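Local atomic coordinates of heavy metal-binding domain-containing protein (Pediococcus pentosaceus, PDB entry 3QKB), a protein that is of unknown function but belongs to the DUF74 family, carries a domain named for heavy-metal binding, and assembles from five identical chains. Residues M20-E25 against D77-L82; K34-A39 against Y103-L108; S42-S47 against A94-V99; Y84-V89 against L98-Y103. All blocks are in the same frame, centred on the assembly; numbering follows the deposited sequence.

Interaction 1. Residues M20-E25 against D77-L82; sequences MFITTE and DGIIGL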
loop_
_atom_site.group_PDB
_atom_site.type_symbol
_atom_site.label_atom_id
_atom_site.label_comp_id
_atom_site.label_asym_id
_atom_site.label_seq_id
_atom_site.Cartn_x
_atom_site.Cartn_y
_atom_site.Cartn_z
HETATM N N MSE A 20 -14.809 11.629 16.826
HETATM C CA MSE A 20 -13.847 10.579 17.166
HETATM C C MSE A 20 -12.662 10.674 16.210
HETATM O O MSE A 20 -12.864 10.733 14.998
HETATM C CB MSE A 20 -14.538 9.228 17.012
HETATM C CG MSE A 20 -13.606 8.041 16.804
HETATM SE SE MSE A 20 -14.311 6.403 17.465
HETATM C CE MSE A 20 -14.820 6.934 19.286
ATOM N N PHE A 21 -11.437 10.626 16.742
ATOM C CA PHE A 21 -10.242 10.960 15.939
ATOM C C PHE A 21 -9.810 9.802 15.025
ATOM O O PHE A 21 -10.017 8.633 15.344
ATOM C CB PHE A 21 -9.076 11.443 16.828
ATOM C CG PHE A 21 -8.349 10.345 17.548
ATOM C CD1 PHE A 21 -8.770 9.913 18.801
ATOM C CD2 PHE A 21 -7.209 9.768 16.995
ATOM C CE1 PHE A 21 -8.078 8.898 19.477
ATOM C CE2 PHE A 21 -6.521 8.749 17.653
ATOM C CZ PHE A 21 -6.953 8.313 18.890
ATOM N N ILE A 22 -9.225 10.149 13.884
ATOM C CA ILE A 22 -8.687 9.167 12.957
ATOM C C ILE A 22 -7.375 9.702 12.353
ATOM O O ILE A 22 -7.257 10.896 12.099
ATOM C CB ILE A 22 -9.743 8.782 11.870
ATOM C CG1 ILE A 22 -9.236 7.633 10.997
ATOM C CG2 ILE A 22 -10.126 9.977 11.010
ATOM C CD1 ILE A 22 -10.317 6.602 10.642
ATOM N N THR A 23 -6.388 8.822 12.177
ATOM C CA THR A 23 -5.067 9.205 11.651
ATOM C C THR A 23 -4.406 8.073 10.838
ATOM O O THR A 23 -4.601 6.886 11.113
ATOM C CB THR A 23 -4.113 9.631 12.793
ATOM O OG1 THR A 23 -2.809 9.909 12.277
ATOM C CG2 THR A 23 -4.001 8.539 13.819
ATOM N N THR A 24 -3.623 8.471 9.841
ATOM C CA THR A 24 -2.859 7.548 8.987
ATOM C C THR A 24 -1.701 6.877 9.702
ATOM O O THR A 24 -1.381 5.728 9.413
ATOM C CB THR A 24 -2.298 8.280 7.758
ATOM O OG1 THR A 24 -3.365 8.495 6.831
ATOM C CG2 THR A 24 -1.218 7.461 7.086
ATOM N N GLU A 25 -1.063 7.607 10.609
ATOM C CA GLU A 25 0.092 7.116 11.343
ATOM C C GLU A 25 -0.317 6.783 12.775
ATOM O O GLU A 25 -1.492 6.846 13.116
ATOM C CB GLU A 25 1.218 8.164 11.283
ATOM C CG GLU A 25 1.725 8.458 9.854
ATOM C CD GLU A 25 2.351 7.238 9.187
ATOM O OE1 GLU A 25 3.330 6.699 9.740
ATOM O OE2 GLU A 25 1.847 6.806 8.125
ATOM N N ASP A 77 -11.468 5.312 21.596
ATOM C CA ASP A 77 -11.461 6.778 21.422
ATOM C C ASP A 77 -11.182 7.190 19.983
ATOM O O ASP A 77 -11.607 8.256 19.556
ATOM C CB ASP A 77 -10.401 7.431 22.315
ATOM C CG ASP A 77 -10.701 7.289 23.782
ATOM O OD1 ASP A 77 -11.816 7.652 24.205
ATOM O OD2 ASP A 77 -9.801 6.840 24.521
ATOM N N GLY A 78 -10.405 6.389 19.261
ATOM C CA GLY A 78 -10.177 6.636 17.838
ATOM C C GLY A 78 -9.432 5.542 17.111
ATOM O O GLY A 78 -9.224 4.459 17.658
ATOM N N ILE A 79 -9.039 5.847 15.869
ATOM C CA ILE A 79 -8.445 4.883 14.939
ATOM C C ILE A 79 -7.074 5.391 14.531
ATOM O O ILE A 79 -6.960 6.504 14.010
ATOM C CB ILE A 79 -9.314 4.707 13.664
ATOM C CG1 ILE A 79 -10.673 4.066 14.018
ATOM C CG2 ILE A 79 -8.584 3.864 12.620
ATOM C CD1 ILE A 79 -11.713 4.169 12.923
ATOM N N ILE A 80 -6.038 4.585 14.767
ATOM C CA ILE A 80 -4.697 4.867 14.238
ATOM C C ILE A 80 -4.380 3.932 13.083
ATOM O O ILE A 80 -5.031 2.874 12.920
ATOM C CB ILE A 80 -3.613 4.778 15.325
ATOM C CG1 ILE A 80 -3.417 3.337 15.854
ATOM C CG2 ILE A 80 -3.973 5.704 16.448
ATOM C CD1 ILE A 80 -2.231 3.205 16.802
ATOM N N GLY A 81 -3.372 4.309 12.293
ATOM C CA GLY A 81 -2.842 3.437 11.254
ATOM C C GLY A 81 -3.765 3.247 10.068
ATOM O O GLY A 81 -3.709 2.208 9.436
ATOM N N LEU A 82 -4.612 4.240 9.756
ATOM C CA LEU A 82 -5.533 4.125 8.624
ATOM C C LEU A 82 -4.772 3.953 7.319
ATOM O O LEU A 82 -3.791 4.659 7.063
ATOM C CB LEU A 82 -6.438 5.358 8.515
ATOM C CG LEU A 82 -7.463 5.422 7.357
ATOM C CD1 LEU A 82 -8.423 4.239 7.379
ATOM C CD2 LEU A 82 -8.215 6.751 7.413
#

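Interaction 2. Residues K34-A39 against Y103-L108; sequences KDVVEA and YGTVIL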
loop_
_atom_site.group_PDB
_atom_site.type_symbol
_atom_site.label_atom_id
_atom_site.label_comp_id
_atom_site.label_asym_id
_atom_site.label_seq_id
_atom_site.Cartn_x
_atom_site.Cartn_y
_atom_site.Cartn_z
ATOM N N LYS A 34 -7.765 -2.052 21.091
ATOM C CA LYS A 34 -9.008 -2.827 21.079
ATOM C C LYS A 34 -8.982 -3.890 19.977
ATOM O O LYS A 34 -8.962 -5.075 20.282
ATOM C CB LYS A 34 -10.240 -1.913 20.955
ATOM C CG LYS A 34 -10.513 -1.073 22.218
ATOM C CD LYS A 34 -11.178 -1.917 23.325
ATOM C CE LYS A 34 -11.341 -1.156 24.638
ATOM N NZ LYS A 34 -12.410 -1.761 25.475
ATOM N N ASP A 35 -8.957 -3.466 18.711
ATOM C CA ASP A 35 -8.917 -4.406 17.560
ATOM C C ASP A 35 -8.590 -3.666 16.269
ATOM O O ASP A 35 -8.706 -2.440 16.215
ATOM C CB ASP A 35 -10.280 -5.122 17.391
ATOM C CG ASP A 35 -10.169 -6.528 16.747
ATOM O OD1 ASP A 35 -9.158 -6.867 16.093
ATOM O OD2 ASP A 35 -11.134 -7.294 16.892
ATOM N N VAL A 36 -8.185 -4.414 15.238
ATOM C CA VAL A 36 -8.137 -3.898 13.855
ATOM C C VAL A 36 -9.510 -4.027 13.225
ATOM O O VAL A 36 -10.166 -5.045 13.401
ATOM C CB VAL A 36 -7.126 -4.660 12.985
ATOM C CG1 VAL A 36 -7.215 -4.201 11.555
ATOM C CG2 VAL A 36 -5.719 -4.471 13.521
ATOM N N VAL A 37 -9.944 -2.995 12.506
ATOM C CA VAL A 37 -11.257 -2.979 11.850
ATOM C C VAL A 37 -11.106 -2.623 10.397
ATOM O O VAL A 37 -10.165 -1.964 10.018
ATOM C CB VAL A 37 -12.233 -1.972 12.495
ATOM C CG1 VAL A 37 -12.642 -2.439 13.890
ATOM C CG2 VAL A 37 -11.625 -0.569 12.517
ATOM N N GLU A 38 -12.065 -3.074 9.596
ATOM C CA GLU A 38 -12.088 -2.861 8.147
ATOM C C GLU A 38 -13.515 -2.487 7.680
ATOM O O GLU A 38 -14.510 -2.938 8.263
ATOM C CB GLU A 38 -11.643 -4.113 7.391
ATOM C CG GLU A 38 -10.410 -4.794 7.950
ATOM C CD GLU A 38 -10.684 -5.784 9.089
ATOM O OE1 GLU A 38 -11.863 -6.201 9.323
ATOM O OE2 GLU A 38 -9.690 -6.147 9.749
ATOM N N ALA A 39 -13.589 -1.689 6.622
ATOM C CA ALA A 39 -14.842 -1.336 5.986
ATOM C C ALA A 39 -14.592 -1.280 4.494
ATOM O O ALA A 39 -13.483 -0.927 4.070
ATOM C CB ALA A 39 -15.331 0.002 6.493
ATOM N N TYR A 103 -9.053 0.452 6.359
ATOM C CA TYR A 103 -8.786 -0.298 7.583
ATOM C C TYR A 103 -7.816 0.404 8.489
ATOM O O TYR A 103 -7.075 1.277 8.057
ATOM C CB TYR A 103 -8.284 -1.703 7.265
ATOM C CG TYR A 103 -6.930 -1.770 6.584
ATOM C CD1 TYR A 103 -6.812 -1.616 5.204
ATOM C CD2 TYR A 103 -5.784 -2.039 7.304
ATOM C CE1 TYR A 103 -5.558 -1.701 4.552
ATOM C CE2 TYR A 103 -4.516 -2.121 6.666
ATOM C CZ TYR A 103 -4.417 -1.940 5.293
ATOM O OH TYR A 103 -3.175 -2.031 4.668
ATOM N N GLY A 104 -7.853 0.027 9.765
ATOM C CA GLY A 104 -7.022 0.670 10.794
ATOM C C GLY A 104 -7.151 0.014 12.152
ATOM O O GLY A 104 -7.887 -0.956 12.300
ATOM N N THR A 105 -6.425 0.539 13.135
ATOM C CA THR A 105 -6.415 -0.036 14.481
ATOM C C THR A 105 -7.187 0.845 15.452
ATOM O O THR A 105 -6.835 1.998 15.640
ATOM C CB THR A 105 -4.980 -0.217 14.981
ATOM O OG1 THR A 105 -4.235 -0.949 14.003
ATOM C CG2 THR A 105 -4.967 -0.972 16.304
ATOM N N VAL A 106 -8.230 0.291 16.068
ATOM C CA VAL A 106 -9.012 1.010 17.062
ATOM C C VAL A 106 -8.289 0.941 18.398
ATOM O O VAL A 106 -7.972 -0.157 18.856
ATOM C CB VAL A 106 -10.387 0.404 17.242
ATOM C CG1 VAL A 106 -11.150 1.147 18.337
ATOM C CG2 VAL A 106 -11.151 0.451 15.938
ATOM N N ILE A 107 -8.046 2.110 19.016
ATOM C CA ILE A 107 -7.331 2.213 20.299
ATOM C C ILE A 107 -8.163 2.931 21.367
ATOM O O ILE A 107 -9.174 3.578 21.052
ATOM C CB ILE A 107 -5.939 2.907 20.136
ATOM C CG1 ILE A 107 -6.054 4.340 19.593
ATOM C CG2 ILE A 107 -5.065 2.109 19.208
ATOM C CD1 ILE A 107 -4.736 5.106 19.681
ATOM N N LEU A 108 -7.726 2.783 22.626
ATOM C CA LEU A 108 -8.278 3.489 23.800
ATOM C C LEU A 108 -7.106 4.130 24.565
ATOM O O LEU A 108 -6.158 3.434 24.944
ATOM C CB LEU A 108 -9.027 2.499 24.706
ATOM C CG LEU A 108 -9.794 3.016 25.949
ATOM C CD1 LEU A 108 -10.886 4.039 25.608
ATOM C CD2 LEU A 108 -10.414 1.849 26.717
#

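Interaction 3. Residues S42-S47 against A94-V99; sequences SLMLAS and APKFLV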
loop_
_atom_site.group_PDB
_atom_site.type_symbol
_atom_site.label_atom_id
_atom_site.label_comp_id
_atom_site.label_asym_id
_atom_site.label_seq_id
_atom_site.Cartn_x
_atom_site.Cartn_y
_atom_site.Cartn_z
ATOM N N SER A 42 -18.623 0.915 -1.977
ATOM C CA SER A 42 -18.592 0.829 -3.418
ATOM C C SER A 42 -19.774 1.545 -4.075
ATOM O O SER A 42 -20.798 1.826 -3.412
ATOM C CB SER A 42 -18.573 -0.640 -3.856
ATOM O OG SER A 42 -19.827 -1.272 -3.617
ATOM N N LEU A 43 -19.617 1.855 -5.363
ATOM C CA LEU A 43 -20.713 2.350 -6.165
ATOM C C LEU A 43 -20.593 1.885 -7.585
ATOM O O LEU A 43 -19.531 1.531 -8.014
ATOM C CB LEU A 43 -20.802 3.886 -6.099
ATOM C CG LEU A 43 -19.664 4.737 -6.664
ATOM C CD1 LEU A 43 -19.766 4.862 -8.178
ATOM C CD2 LEU A 43 -19.691 6.148 -5.995
HETATM N N MSE A 44 -21.714 1.912 -8.303
HETATM C CA MSE A 44 -21.783 1.509 -9.700
HETATM C C MSE A 44 -21.831 2.756 -10.585
HETATM O O MSE A 44 -22.685 3.623 -10.379
HETATM C CB MSE A 44 -23.036 0.650 -9.944
HETATM C CG MSE A 44 -23.101 -0.005 -11.317
HETATM SE SE MSE A 44 -24.816 -0.828 -11.668
HETATM C CE MSE A 44 -24.290 -2.655 -11.542
ATOM N N LEU A 45 -20.935 2.812 -11.583
ATOM C CA LEU A 45 -20.881 3.909 -12.550
ATOM C C LEU A 45 -21.921 3.724 -13.658
ATOM O O LEU A 45 -22.131 2.594 -14.129
ATOM C CB LEU A 45 -19.506 3.993 -13.183
ATOM C CG LEU A 45 -18.321 4.378 -12.271
ATOM C CD1 LEU A 45 -17.013 4.032 -12.935
ATOM C CD2 LEU A 45 -18.379 5.876 -11.889
ATOM N N ALA A 46 -22.577 4.828 -14.067
ATOM C CA ALA A 46 -23.329 4.861 -15.342
ATOM C C ALA A 46 -22.333 4.828 -16.487
ATOM O O ALA A 46 -21.178 5.241 -16.316
ATOM C CB ALA A 46 -24.190 6.098 -15.443
ATOM N N SER A 47 -22.781 4.355 -17.652
ATOM C CA SER A 47 -21.915 4.249 -18.859
ATOM C C SER A 47 -21.226 5.565 -19.210
ATOM O O SER A 47 -20.044 5.591 -19.566
ATOM C CB SER A 47 -22.730 3.813 -20.077
ATOM O OG SER A 47 -23.653 2.803 -19.746
ATOM N N ALA A 94 -15.486 -2.088 -19.686
ATOM C CA ALA A 94 -15.710 -0.720 -19.240
ATOM C C ALA A 94 -15.651 -0.716 -17.726
ATOM O O ALA A 94 -16.070 -1.688 -17.108
ATOM C CB ALA A 94 -17.036 -0.231 -19.695
ATOM N N PRO A 95 -15.144 0.375 -17.118
ATOM C CA PRO A 95 -15.245 0.558 -15.679
ATOM C C PRO A 95 -16.683 0.593 -15.253
ATOM O O PRO A 95 -17.474 1.320 -15.865
ATOM C CB PRO A 95 -14.628 1.931 -15.454
ATOM C CG PRO A 95 -13.890 2.221 -16.639
ATOM C CD PRO A 95 -14.424 1.480 -17.751
ATOM N N LYS A 96 -17.036 -0.234 -14.269
ATOM C CA LYS A 96 -18.436 -0.344 -13.781
ATOM C C LYS A 96 -18.569 -0.105 -12.283
ATOM O O LYS A 96 -19.573 0.442 -11.878
ATOM C CB LYS A 96 -19.030 -1.703 -14.138
ATOM C CG LYS A 96 -20.545 -1.826 -14.004
ATOM C CD LYS A 96 -21.269 -1.144 -15.190
ATOM C CE LYS A 96 -22.798 -1.037 -14.997
ATOM N NZ LYS A 96 -23.336 0.075 -15.832
ATOM N N PHE A 97 -17.596 -0.539 -11.460
ATOM C CA PHE A 97 -17.633 -0.272 -10.013
ATOM C C PHE A 97 -16.353 0.383 -9.517
ATOM O O PHE A 97 -15.249 0.005 -9.928
ATOM C CB PHE A 97 -17.856 -1.542 -9.218
ATOM C CG PHE A 97 -19.030 -2.316 -9.651
ATOM C CD1 PHE A 97 -20.281 -2.034 -9.144
ATOM C CD2 PHE A 97 -18.896 -3.342 -10.580
ATOM C CE1 PHE A 97 -21.390 -2.763 -9.560
ATOM C CE2 PHE A 97 -20.006 -4.077 -10.998
ATOM C CZ PHE A 97 -21.252 -3.782 -10.498
ATOM N N LEU A 98 -16.522 1.372 -8.631
ATOM C CA LEU A 98 -15.447 1.958 -7.861
ATOM C C LEU A 98 -15.573 1.405 -6.440
ATOM O O LEU A 98 -16.623 1.438 -5.863
ATOM C CB LEU A 98 -15.557 3.487 -7.868
ATOM C CG LEU A 98 -15.569 4.192 -9.241
ATOM C CD1 LEU A 98 -15.530 5.729 -9.085
ATOM C CD2 LEU A 98 -14.417 3.700 -10.139
ATOM N N VAL A 99 -14.485 0.874 -5.910
ATOM C CA VAL A 99 -14.465 0.211 -4.613
ATOM C C VAL A 99 -13.332 0.809 -3.764
ATOM O O VAL A 99 -12.205 0.932 -4.251
ATOM C CB VAL A 99 -14.201 -1.300 -4.795
ATOM C CG1 VAL A 99 -14.147 -2.054 -3.409
ATOM C CG2 VAL A 99 -15.235 -1.892 -5.764
#

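Interaction 4. Residues Y84-V89 against L98-Y103; sequences YNTEVV and LVVHGY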
loop_
_atom_site.group_PDB
_atom_site.type_symbol
_atom_site.label_atom_id
_atom_site.label_comp_id
_atom_site.label_asym_id
_atom_site.label_seq_id
_atom_site.Cartn_x
_atom_site.Cartn_y
_atom_site.Cartn_z
ATOM N N TYR A 84 -6.005 2.884 2.986
ATOM C CA TYR A 84 -7.057 2.607 2.020
ATOM C C TYR A 84 -6.502 1.786 0.871
ATOM O O TYR A 84 -5.463 2.132 0.321
ATOM C CB TYR A 84 -7.567 3.880 1.398
ATOM C CG TYR A 84 -8.259 4.859 2.293
ATOM C CD1 TYR A 84 -9.439 4.535 2.922
ATOM C CD2 TYR A 84 -7.797 6.163 2.399
ATOM C CE1 TYR A 84 -10.129 5.486 3.692
ATOM C CE2 TYR A 84 -8.451 7.102 3.154
ATOM C CZ TYR A 84 -9.610 6.777 3.801
ATOM O OH TYR A 84 -10.229 7.755 4.545
ATOM N N ASN A 85 -7.212 0.738 0.480
ATOM C CA ASN A 85 -7.028 0.119 -0.833
ATOM C C ASN A 85 -8.154 0.592 -1.739
ATOM O O ASN A 85 -9.281 0.789 -1.267
ATOM C CB ASN A 85 -7.041 -1.413 -0.727
ATOM C CG ASN A 85 -5.907 -1.958 0.128
ATOM O OD1 ASN A 85 -5.065 -1.197 0.639
ATOM N ND2 ASN A 85 -5.870 -3.279 0.282
ATOM N N THR A 86 -7.854 0.756 -3.031
ATOM C CA THR A 86 -8.836 1.129 -4.047
ATOM C C THR A 86 -8.784 0.167 -5.231
ATOM O O THR A 86 -7.712 -0.331 -5.587
ATOM C CB THR A 86 -8.596 2.567 -4.553
ATOM O OG1 THR A 86 -7.196 2.780 -4.773
ATOM C CG2 THR A 86 -9.082 3.567 -3.559
ATOM N N GLU A 87 -9.950 -0.098 -5.834
ATOM C CA GLU A 87 -10.031 -0.798 -7.146
ATOM C C GLU A 87 -11.023 -0.141 -8.075
ATOM O O GLU A 87 -12.036 0.418 -7.614
ATOM C CB GLU A 87 -10.457 -2.258 -6.981
ATOM C CG GLU A 87 -9.469 -3.156 -6.216
ATOM C CD GLU A 87 -9.771 -3.265 -4.741
ATOM O OE1 GLU A 87 -10.943 -3.516 -4.375
ATOM O OE2 GLU A 87 -8.833 -3.133 -3.947
ATOM N N VAL A 88 -10.729 -0.195 -9.377
ATOM C CA VAL A 88 -11.680 0.148 -10.420
ATOM C C VAL A 88 -12.006 -1.125 -11.151
ATOM O O VAL A 88 -11.174 -1.650 -11.889
ATOM C CB VAL A 88 -11.127 1.200 -11.382
ATOM C CG1 VAL A 88 -12.156 1.538 -12.500
ATOM C CG2 VAL A 88 -10.756 2.437 -10.607
ATOM N N VAL A 89 -13.222 -1.631 -10.922
ATOM C CA VAL A 89 -13.644 -2.934 -11.418
ATOM C C VAL A 89 -14.339 -2.768 -12.765
ATOM O O VAL A 89 -15.234 -1.936 -12.900
ATOM C CB VAL A 89 -14.588 -3.652 -10.430
ATOM C CG1 VAL A 89 -14.981 -4.963 -10.985
ATOM C CG2 VAL A 89 -13.913 -3.835 -9.063
ATOM N N LEU A 98 -16.522 1.372 -8.631
ATOM C CA LEU A 98 -15.447 1.958 -7.861
ATOM C C LEU A 98 -15.573 1.405 -6.440
ATOM O O LEU A 98 -16.623 1.438 -5.863
ATOM C CB LEU A 98 -15.557 3.487 -7.868
ATOM C CG LEU A 98 -15.569 4.192 -9.241
ATOM C CD1 LEU A 98 -15.530 5.729 -9.085
ATOM C CD2 LEU A 98 -14.417 3.700 -10.139
ATOM N N VAL A 99 -14.485 0.874 -5.910
ATOM C CA VAL A 99 -14.465 0.211 -4.613
ATOM C C VAL A 99 -13.332 0.809 -3.764
ATOM O O VAL A 99 -12.205 0.932 -4.251
ATOM C CB VAL A 99 -14.201 -1.300 -4.795
ATOM C CG1 VAL A 99 -14.147 -2.054 -3.409
ATOM C CG2 VAL A 99 -15.235 -1.892 -5.764
ATOM N N VAL A 100 -13.659 1.218 -2.535
ATOM C CA VAL A 100 -12.670 1.569 -1.508
ATOM C C VAL A 100 -12.737 0.551 -0.368
ATOM O O VAL A 100 -13.837 0.155 0.045
ATOM C CB VAL A 100 -12.935 2.976 -0.927
ATOM C CG1 VAL A 100 -12.106 3.199 0.357
ATOM C CG2 VAL A 100 -12.616 4.025 -1.952
ATOM N N HIS A 101 -11.571 0.118 0.118
ATOM C CA HIS A 101 -11.467 -0.569 1.402
ATOM C C HIS A 101 -10.687 0.306 2.326
ATOM O O HIS A 101 -9.598 0.733 1.970
ATOM C CB HIS A 101 -10.718 -1.883 1.258
ATOM C CG HIS A 101 -11.126 -2.667 0.071
ATOM N ND1 HIS A 101 -12.295 -3.390 0.038
ATOM C CD2 HIS A 101 -10.544 -2.818 -1.140
ATOM C CE1 HIS A 101 -12.417 -3.949 -1.149
ATOM N NE2 HIS A 101 -11.370 -3.615 -1.882
ATOM N N GLY A 102 -11.227 0.561 3.512
ATOM C CA GLY A 102 -10.499 1.274 4.578
ATOM C C GLY A 102 -10.227 0.336 5.741
ATOM O O GLY A 102 -11.082 -0.493 6.075
ATOM N N TYR A 103 -9.053 0.452 6.359
ATOM C CA TYR A 103 -8.786 -0.298 7.583
ATOM C C TYR A 103 -7.816 0.404 8.489
ATOM O O TYR A 103 -7.075 1.277 8.057
ATOM C CB TYR A 103 -8.284 -1.703 7.265
ATOM C CG TYR A 103 -6.930 -1.770 6.584
ATOM C CD1 TYR A 103 -6.812 -1.616 5.204
ATOM C CD2 TYR A 103 -5.784 -2.039 7.304
ATOM C CE1 TYR A 103 -5.558 -1.701 4.552
ATOM C CE2 TYR A 103 -4.516 -2.121 6.666
ATOM C CZ TYR A 103 -4.417 -1.940 5.293
ATOM O OH TYR A 103 -3.175 -2.031 4.668
#

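Interaction 1. Residues M20-E25 against D77-L82
Gly78 supplies the hollow into which the Phe21 ring settles: its CA lies 3.7 Å from the centroid of the Phe21 ring and 20° off the ring normal, a CH-pi contact over one face. A side chain at Gly78 would probably crowd Phe21 CD1. With CG lying between backbone N and carbonyl carbon (chi1 77°), the Phe21 ring is folded across toward the neighbouring strand, and its edge reaches Ile80, CE2 to CG2 at 4.1 Å. An alanine at Phe21 would strip this cover from Gly78 and is likely to leave a gap beside Ile80. On the other face, Ile22 wedges between two side chains, with CD1 3.6 Å from Ile79 CD1 and CG1 3.8 Å from Leu82 CD2. Parallel pairing sets the register: Ile79 N donates to Phe21 O (3.0 Å) and Thr23 N to Ile79 O (3.0 Å). Beyond it the chain turns at Gly81, whose positive phi suits glycine, and Leu82 N bonds to Thr23 O. The Ile22 face packs on helix 56-73, where Leu67 meets both Ile79 and Leu82, while Phe21 and Ile80 touch Ile107 of strand 94-109, next to strand 78-91 in the sheet.

Interaction 2. Residues K34-A39 against Y103-L108
Val36 and Thr105 face each other as a non-hydrogen-bonded pair, CA to CA 4.3 Å, between two hydrogen-bonded pairs of antiparallel strands whose directions differ by 149°. Of the backbone bonds, Val37 N to Gly104 O (2.9 Å) and its return, Gly104 N to Val37 O (3.1 Å), both run close to the carbonyl direction; Val106 N reaches Asp35 O at 2.8 Å. At Lys34 and Asp35 a classic beta bulge opposite Val106 gives Val106 O two donors: Lys34 N at 2.9 Å and, weakly, Asp35 N. Apolar contact centres on Val37, where chi1 of -69° puts CG2 between backbone N and carbonyl carbon, against Val106 CG2 at 3.6 Å. At the far end the Lys34 chain runs alongside Leu108, CE to CD2 3.8 Å. The Glu38 stem lies obliquely across that of Tyr103, CG to CB 3.8 Å. Their polar ends turn to a neighbouring subunit: Glu38 OE2 pairs with its Lys64 and Tyr84 OH, and Tyr103 OH takes its Tyr84 N. Within the chain, Val37 packs on Leu67 and Val106 on Ala71 of helix 56-73, and strand 78-91 flanks the other edge of strand 94-109, the Thr105 backbone bonding to that of Ile80.

Interaction 3. Residues S42-S47 against A94-V99
Leu45 and Leu98 form the apolar centre, their side chains crossing at about a right angle with Leu45 CD1 3.8 Å from Leu98 CD2. Leu45 CD1 also reaches Pro95 CB at 4.1 Å, so one methyl lies against two residues of the opposite strand. Leu43, on the same face as Leu98, adds a looser contact, CD1 to Leu98 CG. Both side chains also touch Leu59 of helix 56-73, which places this face toward the helix. On the opposite face Met44, built as selenomethionine, lies side by side with Phe97. Its chain runs extended, chi1 -171° and chi2 -171°, before bending at the selenium, and this bend brings CE to Phe97 CZ and CE1. The Met-aromatic contact is oblique: SE stands 5.4 Å from the Phe97 centroid and 52° off the ring normal. Tyr53 of a neighbouring subunit meets the same ring.

The two segments belong to the antiparallel strands 31-44 and 94-109, paired near one end of the sheet. Leu43 and Leu98 exchange bonds in both directions, Leu43 N to Leu98 O and Leu98 N to Leu43 O each at 3.1 Å. The pairing continues past the end of strand 31-44, as Leu45 N donating to Lys96 O at 2.7 Å attests. Lys96 and Phe97 together face Val89 in a classic beta bulge on strand 94-109. From there the aliphatic part of Lys96 passes obliquely across Met44, CE to CG 3.8 Å. Its ammonium then reaches the backbone beyond the strand, where Lys96 NZ donates to Leu45 O at 3.3 Å, nearly in line with the carbonyl bond.

Interaction 4. Residues Y84-V89 against L98-Y103
His101 and Glu87 meet across a beta hairpin of strands 78-91 and 94-109, their side chains crossing at about a right angle while the carboxylate and ring planes lie only 30° apart. Bent at chi2 (94°), the Glu87 chain brings OE1 to the ring edge, where His101 NE2 donates to the syn lone pair of OE1 at 2.5 Å. His101 ND1 is bonded to Thr40 OG1, so both ring nitrogens are engaged and the ring's rotation is fixed; Glu87 OE2 meets Thr86 OG1 of a neighbouring subunit. A leucine in place of Glu87 would probably leave His101 NE2 without its acceptor and cost that neighbouring threonine one partner.

Two further flat groups are met at their edges. Tyr84 turns its ring edge to His101 O, with CD1 3.8 Å from Gly102 CA. Asn85 OD1 lies in the plane of the Tyr103 ring, 4.0 Å from CE1, the amide standing nearly upright to that ring, while Asn85 ND2 is hydrogen-bonded to Tyr84 O of a neighbouring subunit. On the Tyr84 face, aliphatic pairs run side by side: Thr86 CG2 meets Val100 CG2 at 3.9 Å, and Val88 CG2 meets Leu98 CD2 at 3.9 Å. The backbones are joined by paired bonds between Asn85 and His101 and between Glu87 and Val99; of these, His101 N to Asn85 O is 2.8 Å long with 171° at the hydrogen.

In the fold
All four interactions tie one mixed sheet in the strand order 21-22, 78-91, 94-109, 31-44. Interactions 2 and 3 pair the same two strands, 31-44 and 94-109, with centres about 28 Å apart. Interaction 4 joins strand 94-109 to strand 78-91, sharing Tyr103 with interaction 2 and Leu98 and Val99 with interaction 3. Interaction 1 adds the short parallel strand at the edge of the sheet within this chain and touches interaction 2 through Ile80 O and Thr105 N. Interactions 1, 2 and 4 are buried, whereas interaction 3, farthest from the chain's centre, is partly exposed. Their chemistry differs too: interaction 3 has a lysine-to-backbone bond, interaction 4 a histidine-carboxylate pair and interaction 1 aromatic-on-glycine packing.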